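Local coordinates for Lmo0135 protein (Listeria monocytogenes EGD-e, PDB 5ISU) that probably serves as the extracellular substrate-binding component of an ABC transporter, likely one that takes up peptides, at residues E228-S233 against D475-G480; N249-P254 against T490-L495; K482-Q487 against S496-T501. All coordinates share one frame; numbering follows the deposited sequence.

Overall arrangement
Of the segments treated here, the chain reaches 228-233 first, then 249-254 on the long strand 248-263. Some 210 residues later it returns along strand 462-475, and contact 1 closes the first large loop where 475-480 turns beside 228-233. Contact 2 closes a second loop of similar length when 490-495 reaches 249-254. Its segments alternate with those of contact 1, so the two loops cross. Contact 3, between 482-487 and 496-501, closes a short loop of eight residues; contacts 2 and 3 cross as well, while contact 1 closes before contact 3 opens. Strand 478-479 pairs with 499-500, and 486-487 with 491-492, so the C-terminal tail is tied to itself and to the seven-stranded sheet.

Contact 1: residues E228-S233 against D475-G480; sequences EINLKS and DSRYGG
Asn230 and Asp475 run alongside each other in the same direction, amide and carboxylate planes 34° apart. ND2 of Asn230 meets OD2 of Asp475 at 3.3 Å on the anti side of that oxygen, a long and bent hydrogen bond. The backbones are joined more firmly, Asp475 N donating to Asn230 O at 2.8 Å in an almost straight bond. The Tyr478 ring is inclined to the amide, the planes 50° apart, with CE1 3.7 Å from Asn230 ND2. With CG of Tyr478 anti to the carbonyl carbon (chi1 -67°), the ring extends back toward Asn230, while its hydroxyl bonds to Ser19 O. Asn230 OD1 likewise looks elsewhere, accepting from Ile21 N, so the amide serves two parts of the chain at once.

Asp475 is equally shared. A type I turn runs from Asp475 to Tyr478, and OD1 of Asp475 takes the backbone N of Arg477 at 3.0 Å, an Asx turn. OD2 also faces NE of Arg477 at 3.2 Å in a salt bridge whose hydrogen bond is weak. Asparagine suits its place because its amide can donate and accept in one group, and aspartate because its two oxygens divide the work. Three N-H groups hold the carboxylate, and the adjacent arginine would probably favour its ionised form.

Contact 2: residues N249-P254 against T490-L495; sequences NIITYP and TMFRDL
Ile251 and Phe492 make the apolar half of this contact, while Tyr253 and the backbone of Met491 are linked through a water. Along 249-254, part of strand 248-263, Ile251 comes first, its side chain directed at the other segment. CG1 lies anti to the carbonyl carbon and the chain is extended beyond it (chi2 170°), which carries CD1 outward to 4.1 Å from CZ of Phe492. The isoleucine chain runs roughly perpendicular to the phenylalanine, and the methyl approaches the ring obliquely. A branched aliphatic residue suits a strand and offers the ring a slim apolar tip.

Two residues on, with the alternation of a strand, Tyr253 points the same way. Its CG sits between the backbone N and the carbonyl carbon (chi1 56°), and the long ring spans the gap until OH comes 3.9 Å from CA of Met491. The water, in the plane of the ring at its edge, completes the link: it lies 2.5 Å from Tyr253 OH and accepts weakly from Met491 N at 3.0 Å. Tyrosine suits this position because it combines length with a polar end. Within 490-495, Thr490 OG1 donates to Phe492 O at 2.8 Å from above the carbonyl plane, beside a weak bond from Phe492 N to Thr490 O.

Pro486 of strand 486-487 touches Ile251, Tyr253 and Phe492, while Gln481 and Ala484 of helix 481-484 reach the Phe492 ring. Strand 462-475 pairs with 249-254 and supplies Leu472, which touches both Tyr253 and Met491.

Contact 3: residues K482-Q487 against S496-T501; sequences KAATPQ and SKLYLT
Lys497, Ala484 and Ala483 bury the most surface here, where the short helix 481-484 rests against the 3-10 turn that leads into strand 499-500. This C-terminal tail belongs to a substrate-binding protein of solute-binding family 5, in the periplasmic-binding-protein clan. Across the two segments the contact is made by van der Waals packing, partly of methylenes on a peptide group.

Lys497 is used here through the root of its side chain. CB lies 3.7 Å from Ala484 N, and CG packs 3.7 Å from Ala483 O, so the first methylenes press on the peptide between the two alanines. Holding CG anti to the carbonyl carbon (chi1 -54°), with a bend at chi2 (-50°), turns the rest of the chain away from the helix, where NZ forms a salt bridge with Asp201. Lysine suits such a boundary because its stem is apolar enough to cover a backbone while its charged end reaches an acid outside the two segments.

The alanines suit the helix side because a single methyl lets the backbones come close, the CA atoms of Ala484 and Lys497 standing 5.0 Å apart. Ala483 CB meets Lys497 CB at 3.9 Å on the outer, more exposed side. Ala484, the buried one, directs its methyl between Lys497 and Leu498, and touches Phe492 as well. After it the chain leaves the helix at Thr485 with positive phi (62°), and Arg493 binds there: its backbone to Ala484 and Thr485, its NE to Thr485 OG1. Leu498 completes the apolar patch with one branch of its fork, its CD2 methyl lying 3.8 Å from Ala484 CB.

Contact 1: residues E228-S233 against D475-G480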
loop_
_atom_site.group_PDB
_atom_site.type_symbol
_atom_site.label_atom_id
_atom_site.label_comp_id
_atom_site.label_asym_id
_atom_site.label_seq_id
_atom_site.Cartn_x
_atom_site.Cartn_y
_atom_site.Cartn_z
ATOM N N GLU A 228 -3.672 -27.865 -7.132
ATOM C CA GLU A 228 -2.202 -27.701 -7.120
ATOM C C GLU A 228 -1.810 -26.372 -6.440
ATOM O O GLU A 228 -0.651 -26.174 -6.077
ATOM C CB GLU A 228 -1.658 -27.801 -8.540
ATOM C CG GLU A 228 -1.904 -29.195 -9.138
ATOM C CD GLU A 228 -1.755 -29.278 -10.648
ATOM O OE1 GLU A 228 -1.522 -28.235 -11.283
ATOM O OE2 GLU A 228 -1.904 -30.399 -11.202
ATOM N N ILE A 229 -2.786 -25.463 -6.339
ATOM C CA ILE A 229 -2.678 -24.209 -5.607
ATOM C C ILE A 229 -3.958 -24.169 -4.775
ATOM O O ILE A 229 -5.029 -24.569 -5.256
ATOM C CB ILE A 229 -2.593 -22.970 -6.521
ATOM C CG1 ILE A 229 -1.269 -22.986 -7.292
ATOM C CG2 ILE A 229 -2.660 -21.685 -5.704
ATOM C CD1 ILE A 229 -1.100 -21.821 -8.240
ATOM N N ASN A 230 -3.839 -23.700 -3.535
ATOM C CA ASN A 230 -4.971 -23.627 -2.603
ATOM C C ASN A 230 -5.496 -22.212 -2.342
ATOM O O ASN A 230 -6.631 -22.058 -1.900
ATOM C CB ASN A 230 -4.536 -24.185 -1.254
ATOM C CG ASN A 230 -4.072 -25.621 -1.331
ATOM O OD1 ASN A 230 -2.918 -25.919 -1.022
ATOM N ND2 ASN A 230 -4.952 -26.511 -1.778
ATOM N N LEU A 231 -4.664 -21.202 -2.607
ATOM C CA LEU A 231 -4.984 -19.811 -2.304
ATOM C C LEU A 231 -4.225 -18.853 -3.209
ATOM O O LEU A 231 -3.050 -19.042 -3.464
ATOM C CB LEU A 231 -4.594 -19.492 -0.832
ATOM C CG LEU A 231 -4.544 -17.994 -0.416
ATOM C CD1 LEU A 231 -5.899 -17.323 -0.578
ATOM C CD2 LEU A 231 -4.033 -17.821 1.012
ATOM N N LYS A 232 -4.914 -17.842 -3.708
ATOM C CA LYS A 232 -4.284 -16.834 -4.555
ATOM C C LYS A 232 -5.214 -15.660 -4.772
ATOM O O LYS A 232 -6.424 -15.741 -4.532
ATOM C CB LYS A 232 -3.954 -17.412 -5.945
ATOM C CG LYS A 232 -5.203 -17.787 -6.748
ATOM C CD LYS A 232 -4.914 -18.603 -7.995
ATOM C CE LYS A 232 -4.109 -17.839 -9.022
ATOM N NZ LYS A 232 -4.814 -16.641 -9.555
ATOM N N SER A 233 -4.629 -14.592 -5.283
ATOM C CA SER A 233 -5.349 -13.408 -5.701
ATOM C C SER A 233 -5.943 -13.658 -7.094
ATOM O O SER A 233 -5.332 -14.325 -7.928
ATOM C CB SER A 233 -4.395 -12.230 -5.767
ATOM O OG SER A 233 -3.831 -12.008 -4.480
ATOM N N ASP A 475 -9.352 -22.347 -1.376
ATOM C CA ASP A 475 -9.883 -23.718 -1.464
ATOM C C ASP A 475 -10.882 -23.936 -0.293
ATOM O O ASP A 475 -10.547 -23.713 0.895
ATOM C CB ASP A 475 -8.697 -24.700 -1.478
ATOM C CG ASP A 475 -9.102 -26.171 -1.466
ATOM O OD1 ASP A 475 -10.261 -26.530 -1.136
ATOM O OD2 ASP A 475 -8.202 -27.002 -1.735
ATOM N N SER A 476 -12.105 -24.344 -0.652
ATOM C CA SER A 476 -13.206 -24.530 0.309
ATOM C C SER A 476 -12.939 -25.485 1.448
ATOM O O SER A 476 -13.632 -25.427 2.443
ATOM C CB SER A 476 -14.524 -24.898 -0.394
ATOM O OG SER A 476 -15.062 -23.749 -1.022
ATOM N N ARG A 477 -11.937 -26.343 1.320
ATOM C CA ARG A 477 -11.567 -27.244 2.406
ATOM C C ARG A 477 -10.858 -26.501 3.573
ATOM O O ARG A 477 -10.654 -27.089 4.639
ATOM C CB ARG A 477 -10.629 -28.339 1.894
ATOM C CG ARG A 477 -11.157 -29.173 0.726
ATOM C CD ARG A 477 -10.137 -30.215 0.294
ATOM N NE ARG A 477 -8.826 -29.615 0.057
ATOM C CZ ARG A 477 -7.701 -30.290 -0.179
ATOM N NH1 ARG A 477 -7.700 -31.621 -0.241
ATOM N NH2 ARG A 477 -6.560 -29.620 -0.354
ATOM N N TYR A 478 -10.494 -25.227 3.380
ATOM C CA TYR A 478 -9.783 -24.463 4.412
ATOM C C TYR A 478 -10.692 -23.492 5.167
ATOM O O TYR A 478 -11.433 -22.725 4.562
ATOM C CB TYR A 478 -8.601 -23.680 3.801
ATOM C CG TYR A 478 -7.489 -24.556 3.269
ATOM C CD1 TYR A 478 -7.577 -25.125 2.013
ATOM C CD2 TYR A 478 -6.341 -24.808 4.027
ATOM C CE1 TYR A 478 -6.569 -25.936 1.518
ATOM C CE2 TYR A 478 -5.315 -25.605 3.538
ATOM C CZ TYR A 478 -5.436 -26.172 2.274
ATOM O OH TYR A 478 -4.450 -26.991 1.768
ATOM N N GLY A 479 -10.633 -23.529 6.492
ATOM C CA GLY A 479 -11.415 -22.619 7.310
ATOM C C GLY A 479 -10.510 -21.597 7.974
ATOM O O GLY A 479 -9.280 -21.607 7.781
ATOM N N GLY A 480 -11.138 -20.700 8.734
ATOM C CA GLY A 480 -10.445 -19.674 9.514
ATOM C C GLY A 480 -10.068 -18.385 8.822
ATOM O O GLY A 480 -9.249 -17.632 9.341
#

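Contact 2: residues N249-P254 against T490-L495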
loop_
_atom_site.group_PDB
_atom_site.type_symbol
_atom_site.label_atom_id
_atom_site.label_comp_id
_atom_site.label_asym_id
_atom_site.label_seq_id
_atom_site.Cartn_x
_atom_site.Cartn_y
_atom_site.Cartn_z
ATOM N N ASN A 249 -13.945 -20.508 -1.976
ATOM C CA ASN A 249 -14.653 -19.395 -1.393
ATOM C C ASN A 249 -13.963 -18.133 -1.938
ATOM O O ASN A 249 -12.728 -18.032 -1.922
ATOM C CB ASN A 249 -14.593 -19.472 0.142
ATOM C CG ASN A 249 -15.317 -20.709 0.702
ATOM O OD1 ASN A 249 -16.322 -21.182 0.154
ATOM N ND2 ASN A 249 -14.813 -21.219 1.807
ATOM N N ILE A 250 -14.753 -17.207 -2.469
ATOM C CA ILE A 250 -14.222 -15.969 -2.988
ATOM C C ILE A 250 -14.361 -14.925 -1.909
ATOM O O ILE A 250 -15.436 -14.773 -1.337
ATOM C CB ILE A 250 -14.968 -15.521 -4.244
ATOM C CG1 ILE A 250 -14.856 -16.596 -5.335
ATOM C CG2 ILE A 250 -14.428 -14.189 -4.742
ATOM C CD1 ILE A 250 -13.432 -16.925 -5.729
ATOM N N ILE A 251 -13.265 -14.221 -1.622
ATOM C CA ILE A 251 -13.249 -13.194 -0.589
ATOM C C ILE A 251 -12.876 -11.858 -1.223
ATOM O O ILE A 251 -11.854 -11.754 -1.895
ATOM C CB ILE A 251 -12.211 -13.509 0.501
ATOM C CG1 ILE A 251 -12.280 -14.981 0.916
ATOM C CG2 ILE A 251 -12.439 -12.608 1.702
ATOM C CD1 ILE A 251 -11.138 -15.416 1.806
ATOM N N THR A 252 -13.705 -10.854 -0.973
ATOM C CA THR A 252 -13.534 -9.508 -1.487
ATOM C C THR A 252 -13.425 -8.546 -0.294
ATOM O O THR A 252 -14.281 -8.543 0.576
ATOM C CB THR A 252 -14.722 -9.127 -2.369
ATOM O OG1 THR A 252 -14.792 -10.035 -3.477
ATOM C CG2 THR A 252 -14.583 -7.692 -2.891
ATOM N N TYR A 253 -12.375 -7.730 -0.284
ATOM C CA TYR A 253 -12.087 -6.825 0.821
ATOM C C TYR A 253 -11.349 -5.570 0.308
ATOM O O TYR A 253 -10.730 -5.614 -0.754
ATOM C CB TYR A 253 -11.228 -7.572 1.845
ATOM C CG TYR A 253 -9.961 -8.144 1.229
ATOM C CD1 TYR A 253 -10.002 -9.312 0.490
ATOM C CD2 TYR A 253 -8.739 -7.493 1.363
ATOM C CE1 TYR A 253 -8.871 -9.825 -0.101
ATOM C CE2 TYR A 253 -7.588 -8.004 0.784
ATOM C CZ TYR A 253 -7.654 -9.170 0.058
ATOM O OH TYR A 253 -6.524 -9.670 -0.536
ATOM N N PRO A 254 -11.420 -4.450 1.049
ATOM C CA PRO A 254 -10.741 -3.254 0.551
ATOM C C PRO A 254 -9.231 -3.397 0.498
ATOM O O PRO A 254 -8.648 -3.983 1.386
ATOM C CB PRO A 254 -11.161 -2.159 1.555
ATOM C CG PRO A 254 -12.408 -2.679 2.206
ATOM C CD PRO A 254 -12.181 -4.165 2.284
ATOM N N THR A 490 -0.684 -8.363 1.418
ATOM C CA THR A 490 -0.220 -9.695 1.814
ATOM C C THR A 490 -1.237 -10.805 1.854
ATOM O O THR A 490 -0.912 -11.895 2.307
ATOM C CB THR A 490 0.365 -9.624 3.224
ATOM O OG1 THR A 490 -0.698 -9.449 4.175
ATOM C CG2 THR A 490 1.369 -8.454 3.326
ATOM N N MET A 491 -2.450 -10.527 1.387
ATOM C CA MET A 491 -3.587 -11.472 1.390
ATOM C C MET A 491 -4.136 -11.612 2.783
ATOM O O MET A 491 -5.256 -11.208 3.025
ATOM C CB MET A 491 -3.279 -12.849 0.793
ATOM C CG MET A 491 -2.774 -12.808 -0.630
ATOM S SD MET A 491 -2.448 -14.483 -1.194
ATOM C CE MET A 491 -1.640 -14.159 -2.748
ATOM N N PHE A 492 -3.365 -12.187 3.695
ATOM C CA PHE A 492 -3.821 -12.341 5.066
ATOM C C PHE A 492 -2.830 -11.740 6.042
ATOM O O PHE A 492 -1.632 -11.587 5.732
ATOM C CB PHE A 492 -4.034 -13.802 5.426
ATOM C CG PHE A 492 -5.240 -14.429 4.787
ATOM C CD1 PHE A 492 -6.507 -14.167 5.279
ATOM C CD2 PHE A 492 -5.106 -15.333 3.757
ATOM C CE1 PHE A 492 -7.628 -14.758 4.727
ATOM C CE2 PHE A 492 -6.219 -15.938 3.205
ATOM C CZ PHE A 492 -7.485 -15.640 3.684
ATOM N N ARG A 493 -3.351 -11.436 7.229
ATOM C CA ARG A 493 -2.587 -10.847 8.312
ATOM C C ARG A 493 -1.793 -11.923 8.987
ATOM O O ARG A 493 -0.589 -11.742 9.256
ATOM C CB ARG A 493 -3.541 -10.209 9.326
ATOM C CG ARG A 493 -2.903 -9.473 10.512
ATOM C CD ARG A 493 -3.969 -9.018 11.518
ATOM N NE ARG A 493 -4.793 -10.158 11.931
ATOM C CZ ARG A 493 -4.465 -11.056 12.856
ATOM N NH1 ARG A 493 -3.346 -10.956 13.539
ATOM N NH2 ARG A 493 -5.271 -12.075 13.091
ATOM N N ASP A 494 -2.453 -13.061 9.227
ATOM C CA ASP A 494 -1.842 -14.146 9.948
ATOM C C ASP A 494 -2.364 -15.515 9.470
ATOM O O ASP A 494 -3.472 -15.940 9.805
ATOM C CB ASP A 494 -2.116 -13.955 11.446
ATOM C CG ASP A 494 -1.309 -14.907 12.335
ATOM O OD1 ASP A 494 -0.689 -15.865 11.825
ATOM O OD2 ASP A 494 -1.290 -14.688 13.567
ATOM N N LEU A 495 -1.510 -16.203 8.723
ATOM C CA LEU A 495 -1.813 -17.507 8.158
ATOM C C LEU A 495 -1.905 -18.646 9.181
ATOM O O LEU A 495 -2.377 -19.724 8.832
ATOM C CB LEU A 495 -0.746 -17.863 7.109
ATOM C CG LEU A 495 -0.680 -17.018 5.831
ATOM C CD1 LEU A 495 0.593 -17.287 5.047
ATOM C CD2 LEU A 495 -1.887 -17.307 4.967
HETATM O O HOH W 1 -4.227 -8.744 -0.273
#

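Contact 3: residues K482-Q487 against S496-T501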
loop_
_atom_site.group_PDB
_atom_site.type_symbol
_atom_site.label_atom_id
_atom_site.label_comp_id
_atom_site.label_asym_id
_atom_site.label_seq_id
_atom_site.Cartn_x
_atom_site.Cartn_y
_atom_site.Cartn_z
ATOM N N LYS A 482 -11.747 -15.648 8.513
ATOM C CA LYS A 482 -12.181 -14.488 9.311
ATOM C C LYS A 482 -11.052 -14.107 10.294
ATOM O O LYS A 482 -10.584 -12.979 10.327
ATOM C CB LYS A 482 -13.474 -14.838 10.074
ATOM C CG LYS A 482 -14.516 -13.727 10.137
ATOM C CD LYS A 482 -15.843 -14.266 10.693
ATOM C CE LYS A 482 -17.062 -13.546 10.117
ATOM N NZ LYS A 482 -17.068 -12.067 10.310
ATOM N N ALA A 483 -10.585 -15.112 11.017
ATOM C CA ALA A 483 -9.543 -14.974 12.005
ATOM C C ALA A 483 -8.185 -14.640 11.385
ATOM O O ALA A 483 -7.404 -13.906 11.985
ATOM C CB ALA A 483 -9.450 -16.248 12.847
ATOM N N ALA A 484 -7.904 -15.154 10.190
ATOM C CA ALA A 484 -6.624 -14.859 9.540
ATOM C C ALA A 484 -6.558 -13.407 9.028
ATOM O O ALA A 484 -5.470 -12.879 8.785
ATOM C CB ALA A 484 -6.355 -15.846 8.428
ATOM N N THR A 485 -7.743 -12.798 8.872
ATOM C CA THR A 485 -7.937 -11.408 8.452
ATOM C C THR A 485 -7.411 -11.065 7.062
ATOM O O THR A 485 -6.212 -10.818 6.891
ATOM C CB THR A 485 -7.298 -10.362 9.428
ATOM O OG1 THR A 485 -7.432 -10.780 10.788
ATOM C CG2 THR A 485 -7.941 -8.974 9.234
ATOM N N PRO A 486 -8.305 -11.022 6.063
ATOM C CA PRO A 486 -7.830 -10.564 4.763
ATOM C C PRO A 486 -7.349 -9.124 4.891
ATOM O O PRO A 486 -7.936 -8.341 5.649
ATOM C CB PRO A 486 -9.071 -10.645 3.889
ATOM C CG PRO A 486 -9.918 -11.708 4.533
ATOM C CD PRO A 486 -9.687 -11.528 6.005
ATOM N N GLN A 487 -6.262 -8.765 4.231
ATOM C CA GLN A 487 -5.802 -7.378 4.349
ATOM C C GLN A 487 -5.046 -6.966 3.118
ATOM O O GLN A 487 -4.576 -7.821 2.363
ATOM C CB GLN A 487 -4.912 -7.194 5.583
ATOM C CG GLN A 487 -3.526 -7.780 5.425
ATOM C CD GLN A 487 -2.597 -7.465 6.572
ATOM O OE1 GLN A 487 -3.031 -7.125 7.655
ATOM N NE2 GLN A 487 -1.296 -7.636 6.344
ATOM N N SER A 496 -1.432 -18.418 10.414
ATOM C CA SER A 496 -1.467 -19.445 11.464
ATOM C C SER A 496 -2.889 -19.753 11.918
ATOM O O SER A 496 -3.112 -20.781 12.579
ATOM C CB SER A 496 -0.635 -19.020 12.689
ATOM O OG SER A 496 -1.219 -17.907 13.342
ATOM N N LYS A 497 -3.835 -18.861 11.587
ATOM C CA LYS A 497 -5.260 -19.064 11.891
ATOM C C LYS A 497 -6.002 -19.944 10.865
ATOM O O LYS A 497 -7.117 -20.422 11.151
ATOM C CB LYS A 497 -5.987 -17.726 12.033
ATOM C CG LYS A 497 -5.348 -16.760 13.038
ATOM C CD LYS A 497 -5.055 -17.396 14.392
ATOM C CE LYS A 497 -4.344 -16.407 15.306
ATOM N NZ LYS A 497 -3.898 -17.077 16.555
ATOM N N LEU A 498 -5.420 -20.161 9.685
ATOM C CA LEU A 498 -6.088 -21.020 8.676
ATOM C C LEU A 498 -5.965 -22.476 9.089
ATOM O O LEU A 498 -5.020 -22.849 9.777
ATOM C CB LEU A 498 -5.501 -20.822 7.272
ATOM C CG LEU A 498 -5.638 -19.426 6.652
ATOM C CD1 LEU A 498 -4.977 -19.397 5.285
ATOM C CD2 LEU A 498 -7.097 -19.007 6.544
ATOM N N TYR A 499 -6.924 -23.304 8.692
ATOM C CA TYR A 499 -6.874 -24.722 9.054
ATOM C C TYR A 499 -7.498 -25.567 7.979
ATOM O O TYR A 499 -8.405 -25.118 7.286
ATOM C CB TYR A 499 -7.536 -24.971 10.423
ATOM C CG TYR A 499 -8.983 -24.515 10.537
ATOM C CD1 TYR A 499 -10.031 -25.333 10.105
ATOM C CD2 TYR A 499 -9.312 -23.284 11.111
ATOM C CE1 TYR A 499 -11.356 -24.918 10.204
ATOM C CE2 TYR A 499 -10.634 -22.868 11.222
ATOM C CZ TYR A 499 -11.647 -23.694 10.769
ATOM O OH TYR A 499 -12.949 -23.298 10.873
ATOM N N LEU A 500 -7.006 -26.794 7.834
ATOM C CA LEU A 500 -7.511 -27.708 6.809
ATOM C C LEU A 500 -8.520 -28.666 7.400
ATOM O O LEU A 500 -8.223 -29.354 8.369
ATOM C CB LEU A 500 -6.360 -28.514 6.203
ATOM C CG LEU A 500 -6.702 -29.532 5.115
ATOM C CD1 LEU A 500 -7.329 -28.864 3.904
ATOM C CD2 LEU A 500 -5.449 -30.285 4.709
ATOM N N THR A 501 -9.707 -28.701 6.803
ATOM C CA THR A 501 -10.782 -29.615 7.182
ATOM C C THR A 501 -10.773 -30.775 6.181
ATOM O O THR A 501 -11.361 -30.674 5.101
ATOM C CB THR A 501 -12.153 -28.906 7.117
ATOM O OG1 THR A 501 -12.150 -27.777 7.993
ATOM C CG2 THR A 501 -13.288 -29.852 7.508
#